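Local coordinates for clostripain-related protein (PDB 6N9J) that probably cleaves peptide bonds as a secreted cysteine protease of the clostripain (C11) family, and is held here by an irreversible peptide inhibitor, at residues L49-K54 / D79-V84; N57-R62 / V70-I75; A252-D257 / N305-M310; H288-L293 / V344-L349. All coordinates share one frame; numbering follows the deposited sequence.

Interaction 1: residues L49-K54 / D79-V84; sequences LVYMDK and DAQNSV
Asp53 and Ser83 face each other with their CA atoms 7.1 Å apart, too far for backbone pairing, and the join is left to side chains. Tyr51 and Asp53, two residues apart on strand 46-53, both point at the loop. The phenol of Tyr51 swings out with CG anti to the backbone N (chi1 170°), and its hydroxyl becomes the hub. From the loop, Gln81 NE2 donates to Tyr51 OH at 3.0 Å, close to the plane of its own amide, which is turned 42° from the ring. Tyr51 OH donates in turn to Ser83 OG at 2.8 Å; both partners lie at the ring edge. Ser83 OG points at Asp53 OD2, although the modelled 2.4 Å between them is so short that the geometry is doubtful. A water lies 2.8 Å from Asp53 OD1, which also accepts from the backbone N of Gly55. Ser83 is fixed from outside as well, its N by Asp130 and its O by Tyr16, whose ring also meets that of Tyr51. The largely buried hydroxyls of Tyr51 and Ser83 are thus linked in a chain from amide to phenol to serine, and on toward the carboxylate. It sits at the C-terminal end of strand 46-53, which runs parallel to strand 9-18 in the α/β sheet of the clan CD peptidases, and the loop facing it leads into helix 86-99.

Interaction 2: residues N57-R62 / V70-I75; sequences NPKLIR and VVQDVI
Gln72 and Lys59 meet through the one side-chain amide of the contact: OE1 looks toward Lys59 NZ at 3.5 Å, a weak hydrogen bond, and also rests 3.6 Å from Ile61 CD1. The other flat groups that meet across the strands are peptides, joined through their N-H and C=O. Arg62 N reaches Asp73 O and Ile75 N reaches Leu60 O, each at 2.8 Å in the carbonyl plane, while Asp73 N returns a bond to Arg62 O at 2.9 Å. Arg62 and Asp73 form a hydrogen-bonded antiparallel pair, and Ile61 with Val74 the neighbouring non-hydrogen-bonded one. On the face of Ile61 and Val74, their CG2 atoms touch at 3.9 Å. With CG1 between the backbone N and the carbonyl carbon (chi1 60°), Ile61 carries CD1 against the aliphatic part of Gln72. Arg62 and Asp73 share the opposite face without a salt bridge between them: Asp73 pairs with Arg64, and Arg62 NH2 bonds to Asn47. Ile75 lays CG2 against Leu60 CD2 at 3.9 Å and sends CD1 to Arg62 CB. The N-to-C directions of the short strand axes differ by 130°, well short of the 180° of straight antiparallel strands, and the chain turns a corner at Ile75 before Ala76 pairs with Leu60. This is a strongly twisted β hairpin, its second strand on the rim of the large mixed sheet.

Interaction 3: residues A252-D257 / N305-M310; sequences AAATRD and NHYKEM
Tyr307 holds its CG anti to the backbone N (chi1 177°), which stretches the ring alongside Ala254 and Thr255, while Met310, bent at both chi2 and chi3, offers its CG to Ala254 and carries its sulfur away. These side chains join two antiparallel helices, 248-259 and 301-314, whose short axes approach to 9.1 Å with 163° between their directions. The small alanine side chain is consistent with the close approach here: the CA atoms of Ala254 and Tyr307 lie 5.2 Å apart. Ala254 CB is the centre of the packing, with Met310 CG at 3.7 Å, Tyr307 CD1 at 3.9 Å and His306 CD2 at 3.9 Å, the imidazole meeting the methyl obliquely. No direct hydrogen bond crosses between the segments, so the contact is mainly apolar. Thr255 and Tyr307 run side by side in the same direction. Leu290 and Met294 from helix 290-297 also touch the tyrosine, so that a third helix shares this packing, and Trp366 covers Thr255. The hydroxyl of Thr255 bonds to Leu251 O, one helical turn back, and also accepts from a water that lies near Tyr307 OH. Thr255 OG1 itself comes within 3.2 Å of Tyr307 CE1, close to the ring plane.

Interaction 4: residues H288-L293 / V344-L349; sequences HDLMGL and VSTYIL
Leu290 N points almost straight at Val344 O, 3.0 Å away with 175° at the hydrogen, though tilted 29° from that carbonyl plane, and two further backbone bonds follow: Thr346 N to His288 O at 2.9 Å, and His288 N to Thr346 O at 3.2 Å. Strands 288-289 and 345-346 thus form a two-stranded antiparallel sheet, the first strand running directly into helix 290-297. Asp289 is the N-cap: its OD2 accepts from Gly292 N at 3.0 Å on the anti side of the carboxylate, while OD1 takes bonds from Tyr279 OH and Glu342 N. A water joins His288 ND1 to Ile348 N. Ile348 CD1 sits over one face of the His288 ring, 3.9 Å from its centroid, in a CH-pi contact. The isoleucine also slides past Leu293 in the opposite direction, Ile348 CG1 meeting Leu293 CD1 at 3.8 Å. Thr346, whose hydroxyl bonds to Glu167, places CB 3.7 Å from Leu290 CD1. With three donors around it at a helix N terminus, the Asp289 carboxylate is probably stabilised as an anion. The N-H groups of Leu290 and Gly292 are satisfied, one by the partner strand and one by the cap, while Leu290, Leu293, Thr346 and Ile348 pack their methyls beside them.

How the interactions relate
After strand 9-18 and helix 24-37, the chain runs along strand 46-53, and interaction 1 closes the loop that ends at 79-84. Interaction 2 lies within that loop as a local hairpin closure; the two touch because strands 46-53 and 59-65 are neighbours in the large sheet. Interactions 3 and 4 follow in series on the opposite side of the chain's centre, the centres of interactions 1 and 3 being about 41 Å apart. These later closures cross, their segments alternating as 252-257, 288-293, 305-310 and 344-349. They touch where Tyr307 packs on Leu290 and Lys308 on Met291, tying three helices to the small two-stranded sheet.

Interaction 1: residues L49-K54 / D79-V84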
loop_
_atom_site.group_PDB
_atom_site.type_symbol
_atom_site.label_atom_id
_atom_site.label_comp_id
_atom_site.label_asym_id
_atom_site.label_seq_id
_atom_site.Cartn_x
_atom_site.Cartn_y
_atom_site.Cartn_z
ATOM N N LEU A 49 3.083 -2.177 -17.416
ATOM C CA LEU A 49 2.658 -0.844 -17.817
ATOM C C LEU A 49 2.988 0.159 -16.710
ATOM O O LEU A 49 2.944 -0.168 -15.534
ATOM C CB LEU A 49 1.158 -0.822 -18.133
ATOM C CG LEU A 49 0.715 -1.314 -19.536
ATOM C CD1 LEU A 49 1.381 -2.594 -19.991
ATOM C CD2 LEU A 49 -0.796 -1.491 -19.596
ATOM N N VAL A 50 3.358 1.374 -17.087
ATOM C CA VAL A 50 3.678 2.396 -16.102
ATOM C C VAL A 50 2.996 3.699 -16.489
ATOM O O VAL A 50 3.236 4.239 -17.587
ATOM C CB VAL A 50 5.209 2.634 -15.971
ATOM C CG1 VAL A 50 5.508 3.610 -14.837
ATOM C CG2 VAL A 50 5.964 1.335 -15.762
ATOM N N TYR A 51 2.127 4.181 -15.601
ATOM C CA TYR A 51 1.587 5.531 -15.702
ATOM C C TYR A 51 2.409 6.452 -14.811
ATOM O O TYR A 51 2.456 6.274 -13.595
ATOM C CB TYR A 51 0.114 5.596 -15.299
ATOM C CG TYR A 51 -0.376 7.024 -15.169
ATOM C CD1 TYR A 51 -0.744 7.754 -16.292
ATOM C CD2 TYR A 51 -0.447 7.653 -13.921
ATOM C CE1 TYR A 51 -1.177 9.064 -16.187
ATOM C CE2 TYR A 51 -0.884 8.959 -13.804
ATOM C CZ TYR A 51 -1.250 9.660 -14.933
ATOM O OH TYR A 51 -1.682 10.969 -14.819
ATOM N N MET A 52 3.055 7.435 -15.415
ATOM C CA MET A 52 4.055 8.228 -14.705
ATOM C C MET A 52 3.699 9.711 -14.699
ATOM O O MET A 52 3.683 10.354 -15.754
ATOM C CB MET A 52 5.426 8.012 -15.347
ATOM C CG MET A 52 6.453 9.085 -15.043
ATOM S SD MET A 52 7.386 8.750 -13.556
ATOM C CE MET A 52 8.692 7.712 -14.168
ATOM N N ASP A 53 3.386 10.251 -13.521
ATOM C CA ASP A 53 3.112 11.686 -13.413
ATOM C C ASP A 53 4.055 12.323 -12.400
ATOM O O ASP A 53 3.908 12.129 -11.198
ATOM C CB ASP A 53 1.646 11.947 -13.027
ATOM C CG ASP A 53 1.315 13.434 -12.947
ATOM O OD1 ASP A 53 2.125 14.261 -13.421
ATOM O OD2 ASP A 53 0.228 13.791 -12.436
ATOM N N LYS A 54 5.030 13.071 -12.910
ATOM C CA LYS A 54 6.005 13.777 -12.085
ATOM C C LYS A 54 5.762 15.282 -12.088
ATOM O O LYS A 54 6.525 16.036 -11.489
ATOM C CB LYS A 54 7.428 13.508 -12.578
ATOM C CG LYS A 54 7.942 12.099 -12.355
ATOM C CD LYS A 54 9.301 11.915 -13.032
ATOM C CE LYS A 54 10.255 13.054 -12.671
ATOM N NZ LYS A 54 11.602 12.886 -13.281
ATOM N N ASP A 79 -2.054 15.772 -21.100
ATOM C CA ASP A 79 -1.787 17.098 -20.551
ATOM C C ASP A 79 -1.522 16.958 -19.063
ATOM O O ASP A 79 -1.877 15.942 -18.468
ATOM C CB ASP A 79 -2.960 18.051 -20.787
ATOM C CG ASP A 79 -2.991 18.599 -22.195
ATOM O OD1 ASP A 79 -2.202 19.523 -22.489
ATOM O OD2 ASP A 79 -3.813 18.115 -23.001
ATOM N N ALA A 80 -0.889 17.964 -18.465
ATOM C CA ALA A 80 -0.763 18.026 -17.011
ATOM C C ALA A 80 -2.132 17.802 -16.391
ATOM O O ALA A 80 -3.101 18.449 -16.785
ATOM C CB ALA A 80 -0.183 19.368 -16.570
ATOM N N GLN A 81 -2.226 16.865 -15.453
ATOM C CA GLN A 81 -3.527 16.534 -14.886
ATOM C C GLN A 81 -3.448 16.057 -13.448
ATOM O O GLN A 81 -2.382 15.706 -12.956
ATOM C CB GLN A 81 -4.213 15.471 -15.741
ATOM C CG GLN A 81 -3.447 14.172 -15.842
ATOM C CD GLN A 81 -4.123 13.200 -16.795
ATOM O OE1 GLN A 81 -5.101 13.548 -17.463
ATOM N NE2 GLN A 81 -3.608 11.981 -16.863
ATOM N N ASN A 82 -4.595 16.056 -12.778
ATOM C CA ASN A 82 -4.701 15.605 -11.394
ATOM C C ASN A 82 -4.810 14.092 -11.351
ATOM O O ASN A 82 -5.882 13.527 -11.589
ATOM C CB ASN A 82 -5.908 16.240 -10.711
ATOM C CG ASN A 82 -6.135 15.707 -9.299
ATOM O OD1 ASN A 82 -5.255 15.077 -8.701
ATOM N ND2 ASN A 82 -7.321 15.961 -8.761
ATOM N N SER A 83 -3.699 13.442 -11.024
ATOM C CA SER A 83 -3.607 11.991 -11.110
ATOM C C SER A 83 -4.319 11.244 -9.979
ATOM O O SER A 83 -4.299 10.014 -9.947
ATOM C CB SER A 83 -2.133 11.571 -11.167
ATOM O OG SER A 83 -1.514 12.116 -12.317
ATOM N N VAL A 84 -4.944 11.975 -9.057
ATOM C CA VAL A 84 -5.743 11.330 -8.020
ATOM C C VAL A 84 -7.215 11.755 -8.131
ATOM O O VAL A 84 -8.010 11.530 -7.219
ATOM C CB VAL A 84 -5.196 11.635 -6.597
ATOM C CG1 VAL A 84 -3.752 11.137 -6.468
ATOM C CG2 VAL A 84 -5.269 13.091 -6.306
HETATM O O HOH W 1 0.965 16.489 -14.551
#

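Interaction 2: residues N57-R62 / V70-I75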
loop_
_atom_site.group_PDB
_atom_site.type_symbol
_atom_site.label_atom_id
_atom_site.label_comp_id
_atom_site.label_asym_id
_atom_site.label_seq_id
_atom_site.Cartn_x
_atom_site.Cartn_y
_atom_site.Cartn_z
ATOM N N ASN A 57 4.061 16.566 -18.302
ATOM C CA ASN A 57 3.049 15.921 -19.120
ATOM C C ASN A 57 3.105 14.410 -18.927
ATOM O O ASN A 57 3.969 13.736 -19.482
ATOM C CB ASN A 57 3.230 16.292 -20.601
ATOM C CG ASN A 57 3.066 17.791 -20.862
ATOM O OD1 ASN A 57 2.210 18.456 -20.274
ATOM N ND2 ASN A 57 3.899 18.327 -21.746
ATOM N N PRO A 58 2.182 13.877 -18.115
ATOM C CA PRO A 58 2.133 12.446 -17.803
ATOM C C PRO A 58 2.134 11.565 -19.051
ATOM O O PRO A 58 1.841 12.031 -20.163
ATOM C CB PRO A 58 0.816 12.304 -17.040
ATOM C CG PRO A 58 0.629 13.645 -16.394
ATOM C CD PRO A 58 1.130 14.632 -17.414
ATOM N N LYS A 59 2.503 10.304 -18.855
ATOM C CA LYS A 59 2.535 9.337 -19.937
ATOM C C LYS A 59 2.152 7.967 -19.399
ATOM O O LYS A 59 2.359 7.666 -18.217
ATOM C CB LYS A 59 3.920 9.292 -20.591
ATOM C CG LYS A 59 5.046 8.947 -19.620
ATOM C CD LYS A 59 6.429 9.015 -20.273
ATOM C CE LYS A 59 7.518 8.668 -19.249
ATOM N NZ LYS A 59 8.904 8.609 -19.825
ATOM N N LEU A 60 1.562 7.158 -20.267
ATOM C CA LEU A 60 1.291 5.761 -19.969
ATOM C C LEU A 60 2.141 4.944 -20.922
ATOM O O LEU A 60 1.952 5.031 -22.132
ATOM C CB LEU A 60 -0.198 5.434 -20.137
ATOM C CG LEU A 60 -0.617 3.965 -20.037
ATOM C CD1 LEU A 60 -0.462 3.472 -18.614
ATOM C CD2 LEU A 60 -2.049 3.755 -20.528
ATOM N N ILE A 61 3.102 4.186 -20.399
ATOM C CA ILE A 61 3.953 3.368 -21.264
ATOM C C ILE A 61 3.880 1.890 -20.962
ATOM O O ILE A 61 3.328 1.456 -19.949
ATOM C CB ILE A 61 5.443 3.759 -21.173
ATOM C CG1 ILE A 61 5.950 3.582 -19.746
ATOM C CG2 ILE A 61 5.668 5.166 -21.683
ATOM C CD1 ILE A 61 7.413 3.900 -19.572
ATOM N N ARG A 62 4.465 1.126 -21.866
ATOM C CA ARG A 62 4.692 -0.290 -21.678
ATOM C C ARG A 62 6.167 -0.570 -21.933
ATOM O O ARG A 62 6.741 -0.075 -22.914
ATOM C CB ARG A 62 3.816 -1.117 -22.621
ATOM C CG ARG A 62 4.115 -2.609 -22.589
ATOM C CD ARG A 62 3.292 -3.381 -23.610
ATOM N NE ARG A 62 3.504 -4.818 -23.475
ATOM C CZ ARG A 62 4.449 -5.499 -24.116
ATOM N NH1 ARG A 62 5.267 -4.870 -24.951
ATOM N NH2 ARG A 62 4.575 -6.806 -23.922
ATOM N N VAL A 70 15.614 -2.719 -22.979
ATOM C CA VAL A 70 14.194 -2.470 -22.752
ATOM C C VAL A 70 13.793 -1.128 -23.371
ATOM O O VAL A 70 14.484 -0.122 -23.209
ATOM C CB VAL A 70 13.844 -2.483 -21.249
ATOM C CG1 VAL A 70 12.376 -2.176 -21.044
ATOM C CG2 VAL A 70 14.191 -3.836 -20.631
ATOM N N VAL A 71 12.679 -1.128 -24.095
ATOM C CA VAL A 71 12.192 0.059 -24.783
ATOM C C VAL A 71 10.860 0.510 -24.196
ATOM O O VAL A 71 9.991 -0.318 -23.922
ATOM C CB VAL A 71 12.028 -0.214 -26.288
ATOM C CG1 VAL A 71 11.305 0.939 -26.984
ATOM C CG2 VAL A 71 13.392 -0.475 -26.919
ATOM N N GLN A 72 10.706 1.816 -23.988
ATOM C CA GLN A 72 9.466 2.374 -23.449
ATOM C C GLN A 72 8.452 2.739 -24.535
ATOM O O GLN A 72 8.439 3.869 -25.022
ATOM C CB GLN A 72 9.772 3.616 -22.611
ATOM C CG GLN A 72 10.759 3.371 -21.479
ATOM C CD GLN A 72 11.137 4.642 -20.741
ATOM O OE1 GLN A 72 10.350 5.586 -20.658
ATOM N NE2 GLN A 72 12.355 4.674 -20.208
ATOM N N ASP A 73 7.603 1.789 -24.915
ATOM C CA ASP A 73 6.537 2.077 -25.871
ATOM C C ASP A 73 5.469 2.943 -25.207
ATOM O O ASP A 73 4.950 2.604 -24.141
ATOM C CB ASP A 73 5.912 0.791 -26.420
ATOM C CG ASP A 73 6.778 0.116 -27.494
ATOM O OD1 ASP A 73 7.653 0.787 -28.090
ATOM O OD2 ASP A 73 6.568 -1.092 -27.752
ATOM N N VAL A 74 5.152 4.062 -25.842
ATOM C CA VAL A 74 4.140 4.975 -25.337
ATOM C C VAL A 74 2.741 4.588 -25.831
ATOM O O VAL A 74 2.466 4.558 -27.034
ATOM C CB VAL A 74 4.459 6.428 -25.755
ATOM C CG1 VAL A 74 3.372 7.387 -25.263
ATOM C CG2 VAL A 74 5.841 6.827 -25.247
ATOM N N ILE A 75 1.868 4.279 -24.879
ATOM C CA ILE A 75 0.479 3.954 -25.159
ATOM C C ILE A 75 -0.334 5.232 -25.285
ATOM O O ILE A 75 -1.070 5.430 -26.244
ATOM C CB ILE A 75 -0.111 3.072 -24.051
ATOM C CG1 ILE A 75 0.712 1.789 -23.927
ATOM C CG2 ILE A 75 -1.592 2.789 -24.309
ATOM C CD1 ILE A 75 0.442 0.995 -22.677
#

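Interaction 3: residues A252-D257 / N305-M310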
loop_
_atom_site.group_PDB
_atom_site.type_symbol
_atom_site.label_atom_id
_atom_site.label_comp_id
_atom_site.label_asym_id
_atom_site.label_seq_id
_atom_site.Cartn_x
_atom_site.Cartn_y
_atom_site.Cartn_z
ATOM N N ALA A 252 -13.931 -10.135 10.564
ATOM C CA ALA A 252 -14.945 -9.220 11.086
ATOM C C ALA A 252 -15.921 -9.954 12.003
ATOM O O ALA A 252 -16.283 -9.445 13.055
ATOM C CB ALA A 252 -15.692 -8.545 9.942
ATOM N N ALA A 253 -16.338 -11.152 11.601
ATOM C CA ALA A 253 -17.231 -11.969 12.418
ATOM C C ALA A 253 -16.542 -12.427 13.710
ATOM O O ALA A 253 -17.164 -12.476 14.763
ATOM C CB ALA A 253 -17.730 -13.174 11.625
ATOM N N ALA A 254 -15.254 -12.755 13.634
ATOM C CA ALA A 254 -14.517 -13.150 14.833
ATOM C C ALA A 254 -14.343 -11.949 15.757
ATOM O O ALA A 254 -14.328 -12.100 16.970
ATOM C CB ALA A 254 -13.165 -13.745 14.470
ATOM N N THR A 255 -14.223 -10.757 15.175
ATOM C CA THR A 255 -14.092 -9.527 15.955
ATOM C C THR A 255 -15.349 -9.233 16.766
ATOM O O THR A 255 -15.272 -8.874 17.936
ATOM C CB THR A 255 -13.782 -8.318 15.047
ATOM O OG1 THR A 255 -12.515 -8.514 14.413
ATOM C CG2 THR A 255 -13.752 -7.014 15.857
ATOM N N ARG A 256 -16.504 -9.392 16.133
ATOM C CA ARG A 256 -17.776 -9.113 16.774
ATOM C C ARG A 256 -17.936 -9.976 18.016
ATOM O O ARG A 256 -18.341 -9.491 19.065
ATOM C CB ARG A 256 -18.930 -9.347 15.803
ATOM C CG ARG A 256 -18.855 -8.460 14.565
ATOM C CD ARG A 256 -20.025 -8.666 13.607
ATOM N NE ARG A 256 -20.735 -9.913 13.864
ATOM C CZ ARG A 256 -21.132 -10.754 12.916
ATOM N NH1 ARG A 256 -20.887 -10.482 11.639
ATOM N NH2 ARG A 256 -21.771 -11.871 13.248
ATOM N N ASP A 257 -17.573 -11.247 17.897
ATOM C CA ASP A 257 -17.684 -12.184 19.006
ATOM C C ASP A 257 -16.803 -11.784 20.183
ATOM O O ASP A 257 -17.188 -11.965 21.343
ATOM C CB ASP A 257 -17.327 -13.594 18.542
ATOM C CG ASP A 257 -18.301 -14.130 17.518
ATOM O OD1 ASP A 257 -19.296 -13.432 17.213
ATOM O OD2 ASP A 257 -18.065 -15.247 17.013
ATOM N N ASN A 305 -8.947 -17.000 21.296
ATOM C CA ASN A 305 -8.133 -17.998 20.618
ATOM C C ASN A 305 -8.690 -18.289 19.228
ATOM O O ASN A 305 -7.954 -18.679 18.341
ATOM C CB ASN A 305 -8.043 -19.288 21.442
ATOM C CG ASN A 305 -7.299 -19.090 22.759
ATOM O OD1 ASN A 305 -6.526 -18.143 22.914
ATOM N ND2 ASN A 305 -7.529 -19.989 23.714
ATOM N N HIS A 306 -9.995 -18.101 19.050
ATOM C CA HIS A 306 -10.607 -18.241 17.742
ATOM C C HIS A 306 -10.252 -17.040 16.861
ATOM O O HIS A 306 -9.980 -17.188 15.672
ATOM C CB HIS A 306 -12.121 -18.370 17.848
ATOM C CG HIS A 306 -12.804 -18.392 16.516
ATOM N ND1 HIS A 306 -12.867 -19.521 15.729
ATOM C CD2 HIS A 306 -13.424 -17.411 15.814
ATOM C CE1 HIS A 306 -13.506 -19.242 14.608
ATOM N NE2 HIS A 306 -13.854 -17.968 14.635
ATOM N N TYR A 307 -10.263 -15.850 17.462
ATOM C CA TYR A 307 -9.901 -14.636 16.751
ATOM C C TYR A 307 -8.492 -14.737 16.184
ATOM O O TYR A 307 -8.250 -14.347 15.047
ATOM C CB TYR A 307 -10.006 -13.404 17.661
ATOM C CG TYR A 307 -9.570 -12.145 16.960
ATOM C CD1 TYR A 307 -10.460 -11.430 16.170
ATOM C CD2 TYR A 307 -8.261 -11.682 17.059
ATOM C CE1 TYR A 307 -10.064 -10.292 15.509
ATOM C CE2 TYR A 307 -7.855 -10.544 16.394
ATOM C CZ TYR A 307 -8.763 -9.853 15.625
ATOM O OH TYR A 307 -8.373 -8.721 14.951
ATOM N N LYS A 308 -7.562 -15.256 16.981
ATOM C CA LYS A 308 -6.179 -15.377 16.526
ATOM C C LYS A 308 -6.081 -16.287 15.302
ATOM O O LYS A 308 -5.290 -16.023 14.400
ATOM C CB LYS A 308 -5.280 -15.897 17.645
ATOM C CG LYS A 308 -5.131 -14.910 18.804
ATOM C CD LYS A 308 -3.923 -15.227 19.669
ATOM C CE LYS A 308 -4.047 -16.589 20.330
ATOM N NZ LYS A 308 -2.809 -16.958 21.085
ATOM N N GLU A 309 -6.884 -17.347 15.275
ATOM C CA GLU A 309 -6.915 -18.245 14.118
ATOM C C GLU A 309 -7.386 -17.513 12.870
ATOM O O GLU A 309 -6.775 -17.634 11.820
ATOM C CB GLU A 309 -7.820 -19.452 14.373
ATOM C CG GLU A 309 -7.518 -20.233 15.646
ATOM C CD GLU A 309 -6.266 -21.085 15.543
ATOM O OE1 GLU A 309 -5.489 -20.897 14.578
ATOM O OE2 GLU A 309 -6.068 -21.954 16.428
ATOM N N MET A 310 -8.479 -16.764 12.994
ATOM C CA MET A 310 -9.021 -16.012 11.874
ATOM C C MET A 310 -8.048 -14.931 11.456
ATOM O O MET A 310 -7.949 -14.593 10.280
ATOM C CB MET A 310 -10.372 -15.390 12.236
ATOM C CG MET A 310 -11.459 -16.401 12.540
ATOM S SD MET A 310 -11.842 -17.572 11.214
ATOM C CE MET A 310 -10.932 -18.993 11.776
HETATM O O HOH W 2 -10.213 -7.127 14.786
#

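Interaction 4: residues H288-L293 / V344-L349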
loop_
_atom_site.group_PDB
_atom_site.type_symbol
_atom_site.label_atom_id
_atom_site.label_comp_id
_atom_site.label_asym_id
_atom_site.label_seq_id
_atom_site.Cartn_x
_atom_site.Cartn_y
_atom_site.Cartn_z
ATOM N N HIS A 288 -2.488 2.010 15.378
ATOM C CA HIS A 288 -2.056 1.020 16.359
ATOM C C HIS A 288 -2.160 -0.394 15.815
ATOM O O HIS A 288 -2.969 -0.662 14.934
ATOM C CB HIS A 288 -2.890 1.139 17.643
ATOM C CG HIS A 288 -2.636 2.404 18.398
ATOM N ND1 HIS A 288 -3.365 3.554 18.189
ATOM C CD2 HIS A 288 -1.709 2.707 19.333
ATOM C CE1 HIS A 288 -2.906 4.512 18.976
ATOM N NE2 HIS A 288 -1.902 4.021 19.685
ATOM N N ASP A 289 -1.363 -1.305 16.363
ATOM C CA ASP A 289 -1.419 -2.686 15.916
ATOM C C ASP A 289 -2.749 -3.350 16.295
ATOM O O ASP A 289 -3.128 -3.413 17.474
ATOM C CB ASP A 289 -0.243 -3.479 16.480
ATOM C CG ASP A 289 -0.164 -4.882 15.902
ATOM O OD1 ASP A 289 0.290 -5.051 14.731
ATOM O OD2 ASP A 289 -0.558 -5.814 16.627
ATOM N N LEU A 290 -3.441 -3.861 15.275
ATOM C CA LEU A 290 -4.759 -4.469 15.445
ATOM C C LEU A 290 -4.768 -5.647 16.425
ATOM O O LEU A 290 -5.676 -5.752 17.252
ATOM C CB LEU A 290 -5.312 -4.921 14.090
ATOM C CG LEU A 290 -6.660 -5.646 14.132
ATOM C CD1 LEU A 290 -7.768 -4.708 14.585
ATOM C CD2 LEU A 290 -6.990 -6.241 12.789
ATOM N N MET A 291 -3.773 -6.532 16.337
ATOM C CA MET A 291 -3.710 -7.656 17.278
ATOM C C MET A 291 -3.462 -7.150 18.695
ATOM O O MET A 291 -4.011 -7.687 19.658
ATOM C CB MET A 291 -2.623 -8.667 16.883
ATOM C CG MET A 291 -2.491 -9.850 17.884
ATOM S SD MET A 291 -3.969 -10.883 18.049
ATOM C CE MET A 291 -3.783 -11.977 16.648
ATOM N N GLY A 292 -2.627 -6.116 18.806
ATOM C CA GLY A 292 -2.303 -5.509 20.085
ATOM C C GLY A 292 -3.545 -4.923 20.710
ATOM O O GLY A 292 -3.765 -5.049 21.914
ATOM N N LEU A 293 -4.391 -4.322 19.884
ATOM C CA LEU A 293 -5.671 -3.815 20.374
ATOM C C LEU A 293 -6.571 -4.932 20.925
ATOM O O LEU A 293 -7.137 -4.797 22.010
ATOM C CB LEU A 293 -6.414 -3.057 19.273
ATOM C CG LEU A 293 -7.811 -2.543 19.645
ATOM C CD1 LEU A 293 -7.744 -1.640 20.850
ATOM C CD2 LEU A 293 -8.482 -1.819 18.487
ATOM N N VAL A 344 -0.655 -5.335 10.763
ATOM C CA VAL A 344 -1.853 -4.593 10.362
ATOM C C VAL A 344 -2.197 -3.494 11.374
ATOM O O VAL A 344 -2.070 -3.693 12.582
ATOM C CB VAL A 344 -3.074 -5.536 10.189
ATOM C CG1 VAL A 344 -4.292 -4.762 9.678
ATOM C CG2 VAL A 344 -2.743 -6.652 9.227
ATOM N N SER A 345 -2.613 -2.329 10.885
ATOM C CA SER A 345 -2.985 -1.240 11.794
ATOM C C SER A 345 -4.494 -1.078 11.878
ATOM O O SER A 345 -5.241 -1.636 11.074
ATOM C CB SER A 345 -2.361 0.090 11.363
ATOM O OG SER A 345 -3.150 0.710 10.361
ATOM N N THR A 346 -4.923 -0.297 12.860
ATOM C CA THR A 346 -6.323 -0.005 13.080
ATOM C C THR A 346 -6.443 1.337 13.794
ATOM O O THR A 346 -5.488 1.806 14.429
ATOM C CB THR A 346 -7.013 -1.103 13.930
ATOM O OG1 THR A 346 -8.419 -0.842 14.030
ATOM C CG2 THR A 346 -6.425 -1.138 15.333
ATOM N N TYR A 347 -7.616 1.952 13.690
ATOM C CA TYR A 347 -7.921 3.126 14.482
ATOM C C TYR A 347 -8.582 2.714 15.805
ATOM O O TYR A 347 -9.482 1.865 15.831
ATOM C CB TYR A 347 -8.824 4.070 13.701
ATOM C CG TYR A 347 -9.120 5.351 14.426
ATOM C CD1 TYR A 347 -8.104 6.253 14.717
ATOM C CD2 TYR A 347 -10.411 5.670 14.810
ATOM C CE1 TYR A 347 -8.362 7.431 15.381
ATOM C CE2 TYR A 347 -10.685 6.854 15.479
ATOM C CZ TYR A 347 -9.656 7.729 15.759
ATOM O OH TYR A 347 -9.919 8.906 16.426
ATOM N N ILE A 348 -8.121 3.304 16.902
ATOM C CA ILE A 348 -8.754 3.077 18.201
ATOM C C ILE A 348 -9.680 4.240 18.532
ATOM O O ILE A 348 -9.208 5.338 18.836
ATOM C CB ILE A 348 -7.710 2.913 19.309
ATOM C CG1 ILE A 348 -6.880 1.644 19.076
ATOM C CG2 ILE A 348 -8.376 2.911 20.673
ATOM C CD1 ILE A 348 -5.700 1.498 20.026
ATOM N N LEU A 349 -10.990 4.012 18.449
ATOM C CA LEU A 349 -11.966 5.065 18.736
ATOM C C LEU A 349 -11.721 5.662 20.111
ATOM O O LEU A 349 -11.643 4.946 21.105
ATOM C CB LEU A 349 -13.395 4.530 18.645
ATOM C CG LEU A 349 -13.861 4.170 17.229
ATOM C CD1 LEU A 349 -15.108 3.297 17.273
ATOM C CD2 LEU A 349 -14.115 5.431 16.414
HETATM O O HOH W 3 -5.703 4.240 16.894
#